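Local coordinates for acyl-[acyl-carrier-protein]--UDP-N-acetylglucosamine O-acyltransferase (PDB 1J2Z) that catalyses transfer of a hydroxyacyl chain from acyl-carrier protein to UDP-N-acetylglucosamine, the first step of lipid A biosynthesis, at residues A62-Q67 with L80-D85; C92-G97 with K103-G108. All blocks are in the same frame, centred on the assembly; numbering follows the deposited sequence.

Interaction 1: A62-Q67 with L80-D85. With SO4 (sulfate ion), chain C.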
ATOM      1  N   ALA A  62      -4.254  -9.602  10.541  1.00 17.31           N
ATOM      2  CA  ALA A  62      -4.995  -8.354  10.666  1.00 19.72           C
ATOM      3  C   ALA A  62      -4.690  -7.860  12.081  1.00 21.10           C
ATOM      4  O   ALA A  62      -4.468  -8.666  12.986  1.00 17.14           O
ATOM      5  CB  ALA A  62      -6.488  -8.600  10.512  1.00 23.40           C
ATOM      6  N   VAL A  63      -4.662  -6.547  12.274  1.00 16.91           N
ATOM      7  CA  VAL A  63      -4.393  -5.998  13.595  1.00 17.11           C
ATOM      8  C   VAL A  63      -5.517  -5.048  13.962  1.00 17.25           C
ATOM      9  O   VAL A  63      -5.729  -4.038  13.288  1.00 20.28           O
ATOM     10  CB  VAL A  63      -3.051  -5.236  13.624  1.00 17.41           C
ATOM     11  CG1 VAL A  63      -2.827  -4.606  14.989  1.00 14.83           C
ATOM     12  CG2 VAL A  63      -1.916  -6.196  13.301  1.00 22.83           C
ATOM     13  N   LEU A  64      -6.237  -5.372  15.030  1.00 16.36           N
ATOM     14  CA  LEU A  64      -7.351  -4.536  15.460  1.00 16.61           C
ATOM     15  C   LEU A  64      -7.233  -4.142  16.921  1.00 16.50           C
ATOM     16  O   LEU A  64      -6.983  -4.979  17.787  1.00 17.30           O
ATOM     17  CB  LEU A  64      -8.679  -5.271  15.266  1.00 18.04           C
ATOM     18  CG  LEU A  64      -9.017  -5.937  13.930  1.00 26.06           C
ATOM     19  CD1 LEU A  64     -10.466  -6.386  13.979  1.00 32.67           C
ATOM     20  CD2 LEU A  64      -8.801  -4.981  12.772  1.00 37.99           C
ATOM     21  N   GLY A  65      -7.396  -2.856  17.194  1.00 18.49           N
ATOM     22  CA  GLY A  65      -7.347  -2.417  18.570  1.00 13.21           C
ATOM     23  C   GLY A  65      -6.069  -1.811  19.098  1.00 17.23           C
ATOM     24  O   GLY A  65      -6.072  -1.344  20.228  1.00 18.38           O
ATOM     25  N   THR A  66      -4.979  -1.829  18.333  1.00 16.48           N
ATOM     26  CA  THR A  66      -3.752  -1.217  18.828  1.00 21.91           C
ATOM     27  C   THR A  66      -4.008   0.284  18.867  1.00 19.36           C
ATOM     28  O   THR A  66      -4.908   0.780  18.189  1.00 17.52           O
ATOM     29  CB  THR A  66      -2.526  -1.510  17.921  1.00 19.77           C
ATOM     30  OG1 THR A  66      -2.828  -1.154  16.568  1.00 17.13           O
ATOM     31  CG2 THR A  66      -2.146  -2.981  17.998  1.00 18.31           C
ATOM     32  N   GLN A  67      -3.220   1.005  19.653  1.00 20.63           N
ATOM     33  CA  GLN A  67      -3.401   2.446  19.801  1.00 23.31           C
ATOM     34  C   GLN A  67      -3.316   3.253  18.512  1.00 25.69           C
ATOM     35  O   GLN A  67      -2.574   2.908  17.590  1.00 20.37           O
ATOM     36  CB  GLN A  67      -2.396   2.997  20.818  1.00 22.40           C
ATOM     37  CG  GLN A  67      -0.957   2.602  20.556  1.00 29.83           C
ATOM     38  CD  GLN A  67      -0.028   3.016  21.685  1.00 35.12           C
ATOM     39  OE1 GLN A  67       0.258   4.199  21.871  1.00 39.24           O
ATOM     40  NE2 GLN A  67       0.441   2.039  22.452  1.00 38.92           N
ATOM     41  N   LEU A  80     -13.080   0.176  20.087  1.00 22.28           N
ATOM     42  CA  LEU A  80     -13.180  -0.189  18.678  1.00 18.94           C
ATOM     43  C   LEU A  80     -14.381  -1.125  18.694  1.00 16.53           C
ATOM     44  O   LEU A  80     -14.357  -2.153  19.371  1.00 18.49           O
ATOM     45  CB  LEU A  80     -11.940  -0.952  18.209  1.00 14.58           C
ATOM     46  CG  LEU A  80     -11.660  -0.960  16.698  1.00 27.63           C
ATOM     47  CD1 LEU A  80     -10.739  -2.129  16.357  1.00 26.16           C
ATOM     48  CD2 LEU A  80     -12.947  -1.064  15.906  1.00 21.07           C
ATOM     49  N   ILE A  81     -15.432  -0.767  17.969  1.00 15.12           N
ATOM     50  CA  ILE A  81     -16.639  -1.585  17.945  1.00 17.73           C
ATOM     51  C   ILE A  81     -16.965  -2.033  16.521  1.00 19.64           C
ATOM     52  O   ILE A  81     -17.210  -1.211  15.641  1.00 18.23           O
ATOM     53  CB  ILE A  81     -17.829  -0.795  18.540  1.00 23.59           C
ATOM     54  CG1 ILE A  81     -17.459  -0.308  19.946  1.00 20.34           C
ATOM     55  CG2 ILE A  81     -19.079  -1.675  18.587  1.00 18.12           C
ATOM     56  CD1 ILE A  81     -18.404   0.728  20.520  1.00 23.30           C
ATOM     57  N   ILE A  82     -16.961  -3.346  16.311  1.00 17.64           N
ATOM     58  CA  ILE A  82     -17.231  -3.924  14.996  1.00 15.70           C
ATOM     59  C   ILE A  82     -18.542  -4.704  15.017  1.00 19.19           C
ATOM     60  O   ILE A  82     -18.817  -5.458  15.956  1.00 19.68           O
ATOM     61  CB  ILE A  82     -16.064  -4.850  14.564  1.00 13.81           C
ATOM     62  CG1 ILE A  82     -14.791  -4.012  14.390  1.00 17.03           C
ATOM     63  CG2 ILE A  82     -16.396  -5.558  13.259  1.00 18.40           C
ATOM     64  CD1 ILE A  82     -13.515  -4.832  14.238  1.00 19.30           C
ATOM     65  N   GLY A  83     -19.337  -4.519  13.966  1.00 19.45           N
ATOM     66  CA  GLY A  83     -20.628  -5.172  13.867  1.00 23.43           C
ATOM     67  C   GLY A  83     -20.639  -6.634  13.467  1.00 22.94           C
ATOM     68  O   GLY A  83     -19.647  -7.352  13.612  1.00 20.55           O
ATOM     69  N   GLU A  84     -21.783  -7.060  12.939  1.00 19.99           N
ATOM     70  CA  GLU A  84     -22.004  -8.442  12.533  1.00 19.97           C
ATOM     71  C   GLU A  84     -21.802  -8.735  11.045  1.00 22.24           C
ATOM     72  O   GLU A  84     -21.943  -7.862  10.191  1.00 20.62           O
ATOM     73  CB  GLU A  84     -23.426  -8.858  12.924  1.00 27.44           C
ATOM     74  CG  GLU A  84     -23.721  -8.759  14.416  1.00 27.52           C
ATOM     75  CD  GLU A  84     -25.145  -9.172  14.763  1.00 33.24           C
ATOM     76  OE1 GLU A  84     -25.736  -9.985  14.022  1.00 28.84           O
ATOM     77  OE2 GLU A  84     -25.667  -8.698  15.794  1.00 39.26           O
ATOM     78  N   ASP A  85     -21.479  -9.991  10.758  1.00 18.85           N
ATOM     79  CA  ASP A  85     -21.290 -10.463   9.396  1.00 20.43           C
ATOM     80  C   ASP A  85     -20.277  -9.681   8.577  1.00 20.83           C
ATOM     81  O   ASP A  85     -20.453  -9.491   7.377  1.00 17.47           O
ATOM     82  CB  ASP A  85     -22.635 -10.478   8.673  1.00 21.43           C
ATOM     83  CG  ASP A  85     -23.645 -11.376   9.354  1.00 24.45           C
ATOM     84  OD1 ASP A  85     -23.351 -12.575   9.524  1.00 27.91           O
ATOM     85  OD2 ASP A  85     -24.731 -10.883   9.721  1.00 27.10           O
TER
HETATM   86  S   SO4 C 412      -1.345  -1.165  22.386  1.00 65.27           S
HETATM   87  O1  SO4 C 412      -1.544  -2.602  22.202  1.00 65.76           O
HETATM   88  O2  SO4 C 412      -2.347  -0.651  23.308  1.00 67.59           O
HETATM   89  O3  SO4 C 412      -0.021  -0.901  22.928  1.00 65.90           O
HETATM   90  O4  SO4 C 412      -1.466  -0.464  21.109  1.00 55.93           O

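Interaction 2: C92-G97 with K103-G108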
ATOM      1  N   CYS A  92      -5.131  -5.859   7.535  1.00 16.28           N
ATOM      2  CA  CYS A  92      -5.902  -4.662   7.861  1.00 19.46           C
ATOM      3  C   CYS A  92      -5.432  -4.161   9.216  1.00 17.67           C
ATOM      4  O   CYS A  92      -4.974  -4.943  10.048  1.00 20.64           O
ATOM      5  CB  CYS A  92      -7.398  -4.964   7.931  1.00 22.66           C
ATOM      6  SG  CYS A  92      -8.186  -5.070   6.330  1.00 24.62           S
ATOM      7  N   MET A  93      -5.535  -2.857   9.436  1.00 15.27           N
ATOM      8  CA  MET A  93      -5.111  -2.273  10.702  1.00 16.59           C
ATOM      9  C   MET A  93      -6.179  -1.263  11.083  1.00 22.12           C
ATOM     10  O   MET A  93      -6.418  -0.302  10.355  1.00 23.81           O
ATOM     11  CB  MET A  93      -3.752  -1.596  10.529  1.00 19.20           C
ATOM     12  CG  MET A  93      -2.966  -1.399  11.821  1.00 23.68           C
ATOM     13  SD  MET A  93      -3.393   0.108  12.675  1.00 26.59           S
ATOM     14  CE  MET A  93      -2.228   1.271  11.935  1.00 20.92           C
ATOM     15  N   ILE A  94      -6.829  -1.496  12.217  1.00 19.30           N
ATOM     16  CA  ILE A  94      -7.907  -0.633  12.676  1.00 19.27           C
ATOM     17  C   ILE A  94      -7.677  -0.195  14.117  1.00 19.92           C
ATOM     18  O   ILE A  94      -7.496  -1.025  15.006  1.00 18.35           O
ATOM     19  CB  ILE A  94      -9.258  -1.369  12.583  1.00 20.05           C
ATOM     20  CG1 ILE A  94      -9.479  -1.858  11.148  1.00 21.51           C
ATOM     21  CG2 ILE A  94     -10.394  -0.443  12.998  1.00 21.73           C
ATOM     22  CD1 ILE A  94     -10.747  -2.660  10.963  1.00 23.51           C
ATOM     23  N   ASN A  95      -7.693   1.115  14.341  1.00 17.25           N
ATOM     24  CA  ASN A  95      -7.473   1.664  15.671  1.00 15.49           C
ATOM     25  C   ASN A  95      -8.755   2.169  16.314  1.00 17.31           C
ATOM     26  O   ASN A  95      -9.725   2.481  15.622  1.00 18.36           O
ATOM     27  CB  ASN A  95      -6.481   2.828  15.593  1.00 20.56           C
ATOM     28  CG  ASN A  95      -5.173   2.429  14.947  1.00 15.17           C
ATOM     29  OD1 ASN A  95      -4.508   1.495  15.394  1.00 23.10           O
ATOM     30  ND2 ASN A  95      -4.798   3.136  13.891  1.00 15.53           N
ATOM     31  N   PRO A  96      -8.776   2.238  17.655  1.00 18.99           N
ATOM     32  CA  PRO A  96      -9.940   2.719  18.400  1.00 20.50           C
ATOM     33  C   PRO A  96      -9.916   4.246  18.379  1.00 23.51           C
ATOM     34  O   PRO A  96      -8.972   4.845  17.851  1.00 18.64           O
ATOM     35  CB  PRO A  96      -9.727   2.133  19.798  1.00 15.17           C
ATOM     36  CG  PRO A  96      -8.236   2.080  19.912  1.00 17.90           C
ATOM     37  CD  PRO A  96      -7.813   1.577  18.556  1.00 15.08           C
ATOM     38  N   GLY A  97     -10.941   4.873  18.949  1.00 19.55           N
ATOM     39  CA  GLY A  97     -11.019   6.325  18.937  1.00 17.64           C
ATOM     40  C   GLY A  97     -10.119   7.054  19.914  1.00 21.28           C
ATOM     41  O   GLY A  97      -9.215   6.458  20.487  1.00 17.64           O
ATOM     42  N   LYS A 103     -14.220   9.105  21.043  1.00 21.67           N
ATOM     43  CA  LYS A 103     -13.803   8.041  21.954  1.00 25.06           C
ATOM     44  C   LYS A 103     -14.029   6.639  21.406  1.00 22.94           C
ATOM     45  O   LYS A 103     -14.073   5.673  22.167  1.00 20.24           O
ATOM     46  CB  LYS A 103     -14.522   8.183  23.302  1.00 31.51           C
ATOM     47  CG  LYS A 103     -14.278   9.526  23.997  1.00 38.28           C
ATOM     48  CD  LYS A 103     -14.990   9.621  25.348  1.00 35.77           C
ATOM     49  CE  LYS A 103     -14.434   8.619  26.351  1.00 44.82           C
ATOM     50  NZ  LYS A 103     -15.128   8.681  27.672  1.00 49.65           N
ATOM     51  N   LYS A 104     -14.162   6.519  20.088  1.00 24.67           N
ATOM     52  CA  LYS A 104     -14.377   5.206  19.493  1.00 22.77           C
ATOM     53  C   LYS A 104     -14.283   5.202  17.971  1.00 21.65           C
ATOM     54  O   LYS A 104     -14.372   6.241  17.318  1.00 22.71           O
ATOM     55  CB  LYS A 104     -15.759   4.675  19.895  1.00 27.73           C
ATOM     56  CG  LYS A 104     -16.909   5.430  19.230  1.00 25.74           C
ATOM     57  CD  LYS A 104     -18.280   4.935  19.680  1.00 32.00           C
ATOM     58  CE  LYS A 104     -18.674   5.508  21.030  1.00 24.89           C
ATOM     59  NZ  LYS A 104     -18.862   6.992  20.961  1.00 24.26           N
ATOM     60  N   THR A 105     -14.077   4.008  17.430  1.00 20.42           N
ATOM     61  CA  THR A 105     -14.041   3.780  15.996  1.00 22.52           C
ATOM     62  C   THR A 105     -15.170   2.773  15.852  1.00 23.06           C
ATOM     63  O   THR A 105     -15.199   1.765  16.562  1.00 20.46           O
ATOM     64  CB  THR A 105     -12.712   3.165  15.545  1.00 22.63           C
ATOM     65  OG1 THR A 105     -11.679   4.152  15.660  1.00 19.89           O
ATOM     66  CG2 THR A 105     -12.812   2.682  14.101  1.00 14.60           C
ATOM     67  N   LEU A 106     -16.106   3.051  14.953  1.00 19.92           N
ATOM     68  CA  LEU A 106     -17.270   2.192  14.795  1.00 21.28           C
ATOM     69  C   LEU A 106     -17.449   1.640  13.387  1.00 19.95           C
ATOM     70  O   LEU A 106     -17.295   2.356  12.404  1.00 23.95           O
ATOM     71  CB  LEU A 106     -18.516   2.987  15.204  1.00 23.06           C
ATOM     72  CG  LEU A 106     -19.877   2.300  15.313  1.00 37.81           C
ATOM     73  CD1 LEU A 106     -19.879   1.333  16.496  1.00 36.94           C
ATOM     74  CD2 LEU A 106     -20.957   3.361  15.503  1.00 33.78           C
ATOM     75  N   ILE A 107     -17.775   0.355  13.303  1.00 15.57           N
ATOM     76  CA  ILE A 107     -18.001  -0.298  12.026  1.00 13.73           C
ATOM     77  C   ILE A 107     -19.294  -1.092  12.156  1.00 17.97           C
ATOM     78  O   ILE A 107     -19.490  -1.818  13.133  1.00 16.71           O
ATOM     79  CB  ILE A 107     -16.826  -1.234  11.658  1.00 19.12           C
ATOM     80  CG1 ILE A 107     -15.562  -0.396  11.418  1.00 21.46           C
ATOM     81  CG2 ILE A 107     -17.170  -2.048  10.407  1.00 17.72           C
ATOM     82  CD1 ILE A 107     -14.320  -1.214  11.123  1.00 26.51           C
ATOM     83  N   GLY A 108     -20.175  -0.932  11.176  1.00 18.63           N
ATOM     84  CA  GLY A 108     -21.459  -1.609  11.188  1.00 19.98           C
ATOM     85  C   GLY A 108     -21.466  -3.067  10.767  1.00 22.28           C
ATOM     86  O   GLY A 108     -20.575  -3.834  11.140  1.00 21.03           O
TER

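Interaction 1: A62-Q67 with L80-D85
Gly65 and Leu80 mark the closest approach of the two backbones, their CA atoms 6.2 Å apart, and no hydrogen bond joins the segments; the contact is made by apolar side chains and, at Gly65, by a methyl against the backbone. Leu64 supplies two separate points of touch. Its CB rests against CD1 of Leu80 at 3.9 Å, while its outer methyl CD1 lies only 3.4 Å from CD1 of Ile82, tighter than ordinary methyl packing. The Leu64 and Ile82 side chains cross at about a right angle, which limits this close touch to their ends. Leu80 has its CG swung opposite the backbone N (chi1 -159°), and the same CD1 that meets Leu64 also lies 3.5 Å from the backbone N of Gly65. That methyl therefore covers the corner where the chain leaves its strand.

Beyond the corner the chemistry turns polar. Gln67 grips a sulfate ion, probably from the crystallisation liquor, at two positions: its backbone N donates a nearly straight bond (168°) to sulfate O4 at 2.7 Å, and its NE2 donates to sulfate O3 at 3.0 Å. With chi1 at 51°, CG sits between the backbone N and the carbonyl carbon, and the extended chain runs alongside the sulfate to bring NE2 to it. Thr66 OG1 bonds Glu90 of the second subunit, so this end faces the trimer interface. The aliphatic cluster, in contrast, belongs to the interior of a left-handed beta-helix, where residues from different faces of the triangular prism meet in its core.

Interaction 2: C92-G97 with K103-G108
Thr105 meets the turn at Asn95 and Pro96 with every atom of its short side chain, and shows how one residue can serve both a polar corner and an apolar core. Its CB sits 3.1 Å from the carbonyl O of Asn95 and also faces CA of Pro96. From there the side chain divides. OG1 donates a short hydrogen bond to Asn95 O at 2.6 Å, approaching with a C=O...donor angle of 139° and tilted 20° from the carbonyl plane. This hydroxyl stands opposite the carbonyl carbon of Thr105 itself (chi1 -71°), a rotation that turns it to the corner and leaves the methyl for the interior. CG2 passes 3.4 Å from the same Asn95 O and then comes to 4.1 Å from CG2 of Ile94, the two side chains meeting at a slant.

Deeper in the core, Ile94 and Ile107 point at each other tip to tip, their CD1 methyls 3.9 Å apart. At the other end of the contact the backbones themselves are pressed together: Gly97 CA lies 3.4 Å from Lys104 N, and with no side chain at Gly97 the two chains can approach this closely. Gly97 is also near His121, a residue that by similarity binds substrate.

A weak hydrogen bond from Asp122 N gives Thr105 OG1 a second partner. Around this corner, strand 118-119 lends Val119, which touches both Ile94 and Thr105, and Leu113 of strand 112-113 touches Ile94 and Ile107. From strand 79-82, Leu80 packs on Ile94 and Pro96, so strands of all three sheets of the beta-helix surround the contact.

How the interactions relate
Interactions 1 and 2 join the same two faces of the beta-helix one above the other: strands 63-64 and 93-94 are neighbours in one parallel sheet, strands 79-82 and 104-107 in another. Their centres are about 6 Å apart, and probable backbone hydrogen bonds tie them, among them Gly65 N to Ile94 O at 2.9 Å. Interaction 1 is wholly core; interaction 2 is core at Ile94, Thr105 and Ile107 but runs out to the surface at Lys103 and Lys104. Leu64 packs on Ile94. No polar bond crosses interaction 1; beyond its corner, Thr66 and Gln67 turn to another subunit and the sulfate. Interaction 2 adds a side-chain-to-backbone hydrogen bond, and lies nearer the substrate-binding residues.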